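Local coordinates for protein CRISPR-associated endonuclease/helicase Cas3 (Thermus thermophilus HB8, PDB 3SK9) that cuts single-stranded DNA through its metal-dependent N-terminal HD nuclease domain, the part present here, and also carries a helicase domain for CRISPR antiviral defence, at residues N148-E151 with K152-R156. Numbering follows the deposited sequence.
Sequences NAEE and KSRAR
The carbonyl oxygen of Asn148 accepts a hydrogen bond from Lys152 N (3.0 Å), and Ser153 N to Ala149 O, Arg154 N to Glu150 O and Ala155 N to Glu151 O repeat this bond through the first turns of helix 149-161. The start of the helix is sealed by two reciprocal bonds, each from one residue's side chain to the other's backbone N. Asn148 OD1 accepts from Glu151 N at 2.8 Å in an almost straight bond (N-H...O 176°), the donor tilted somewhat out of the amide's carbonyl plane. In return Asn148 N donates a hydrogen bond to Glu151 OE1 (3.0 Å), which accepts through its anti lone pair, the one turned away from OE2. With chi1 at -72°, Glu151 CG lies beside its own backbone N, which directs the extended chain back toward the cap. The other oxygen, OE2, is hydrogen-bonded to His142, so both carboxylate oxygens are held and the group's rotation is restricted. On another side of the turn, Glu150 bends at chi2 to bring OE2 3.6 Å from Arg154 NE, a long salt bridge at the edge of the guanidinium, whose plane stands 81° from that of the carboxylate. The guanidinium is held more firmly elsewhere, NH1 being hydrogen-bonded to the backbone oxygen of Trp107. Lys152 runs its aliphatic chain past the cap, CG packing 3.4 Å from Asn148 O. Glu151 and Ala155 also rest against helix 110-124. The paired Asn148 and Glu151 bonds form a classic capping box, here starting a surface helix of the Cas3 HD domain away from its metal site.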
loop_
_atom_site.group_PDB
_atom_site.type_symbol
_atom_site.label_atom_id
_atom_site.label_comp_id
_atom_site.label_asym_id
_atom_site.label_seq_id
_atom_site.Cartn_x
_atom_site.Cartn_y
_atom_site.Cartn_z
ATOM N N ASN A 148 -9.024 7.827 15.659
ATOM C CA ASN A 148 -9.246 8.577 16.894
ATOM C C ASN A 148 -8.626 7.917 18.129
ATOM O O ASN A 148 -8.124 6.805 18.072
ATOM C CB ASN A 148 -10.762 8.817 17.110
ATOM C CG ASN A 148 -11.568 7.509 17.261
ATOM O OD1 ASN A 148 -11.237 6.648 18.073
ATOM N ND2 ASN A 148 -12.644 7.373 16.479
ATOM N N ALA A 149 -8.726 8.585 19.267
ATOM C CA ALA A 149 -8.121 8.088 20.516
ATOM C C ALA A 149 -8.618 6.742 20.961
ATOM O O ALA A 149 -7.844 5.930 21.430
ATOM C CB ALA A 149 -8.345 9.094 21.636
ATOM N N GLU A 150 -9.922 6.512 20.874
ATOM C CA GLU A 150 -10.476 5.246 21.280
ATOM C C GLU A 150 -9.985 4.112 20.361
ATOM O O GLU A 150 -9.591 3.058 20.851
ATOM C CB GLU A 150 -11.998 5.325 21.307
ATOM C CG GLU A 150 -12.712 3.991 21.633
ATOM C CD GLU A 150 -12.451 3.439 23.043
ATOM O OE1 GLU A 150 -11.821 4.117 23.890
ATOM O OE2 GLU A 150 -12.890 2.292 23.291
ATOM N N GLU A 151 -10.018 4.289 19.034
ATOM C CA GLU A 151 -9.451 3.270 18.146
ATOM C C GLU A 151 -7.985 2.956 18.489
ATOM O O GLU A 151 -7.588 1.805 18.541
ATOM C CB GLU A 151 -9.486 3.770 16.706
ATOM C CG GLU A 151 -10.874 3.802 16.100
ATOM C CD GLU A 151 -10.815 4.316 14.629
ATOM O OE1 GLU A 151 -10.245 5.401 14.400
ATOM O OE2 GLU A 151 -11.345 3.646 13.715
ATOM N N LYS A 152 -7.176 3.991 18.691
ATOM C CA LYS A 152 -5.761 3.763 18.966
ATOM C C LYS A 152 -5.574 3.073 20.321
ATOM O O LYS A 152 -4.725 2.180 20.434
ATOM C CB LYS A 152 -4.970 5.061 18.881
ATOM C CG LYS A 152 -4.955 5.623 17.463
ATOM C CD LYS A 152 -4.010 6.789 17.337
ATOM C CE LYS A 152 -4.567 8.034 17.997
ATOM N NZ LYS A 152 -3.622 9.165 17.818
ATOM N N SER A 153 -6.372 3.447 21.324
ATOM C CA SER A 153 -6.317 2.782 22.624
ATOM C C SER A 153 -6.622 1.298 22.474
ATOM O O SER A 153 -5.916 0.468 23.048
ATOM C CB SER A 153 -7.310 3.446 23.608
ATOM O OG SER A 153 -7.341 2.747 24.841
ATOM N N ARG A 154 -7.673 0.942 21.726
ATOM C CA ARG A 154 -7.995 -0.472 21.490
ATOM C C ARG A 154 -6.896 -1.211 20.767
ATOM O O ARG A 154 -6.574 -2.330 21.144
ATOM C CB ARG A 154 -9.249 -0.671 20.630
ATOM C CG ARG A 154 -10.547 -0.450 21.322
ATOM C CD ARG A 154 -11.658 -0.697 20.344
ATOM N NE ARG A 154 -12.954 -0.351 20.891
ATOM C CZ ARG A 154 -14.099 -0.848 20.445
ATOM N NH1 ARG A 154 -14.107 -1.717 19.444
ATOM N NH2 ARG A 154 -15.239 -0.482 21.004
ATOM N N ALA A 155 -6.355 -0.625 19.695
ATOM C CA ALA A 155 -5.285 -1.288 18.977
ATOM C C ALA A 155 -4.074 -1.531 19.904
ATOM O O ALA A 155 -3.475 -2.612 19.897
ATOM C CB ALA A 155 -4.868 -0.455 17.773
ATOM N N ARG A 156 -3.693 -0.516 20.667
ATOM C CA ARG A 156 -2.497 -0.608 21.512
ATOM C C ARG A 156 -2.682 -1.695 22.588
ATOM O O ARG A 156 -1.721 -2.356 23.001
ATOM C CB ARG A 156 -2.161 0.741 22.133
ATOM C CG ARG A 156 -1.678 1.799 21.157
ATOM C CD ARG A 156 -1.159 3.014 21.913
ATOM N NE ARG A 156 -1.349 4.294 21.231
ATOM C CZ ARG A 156 -0.562 4.764 20.267
ATOM N NH1 ARG A 156 0.461 4.051 19.822
ATOM N NH2 ARG A 156 -0.808 5.951 19.741
#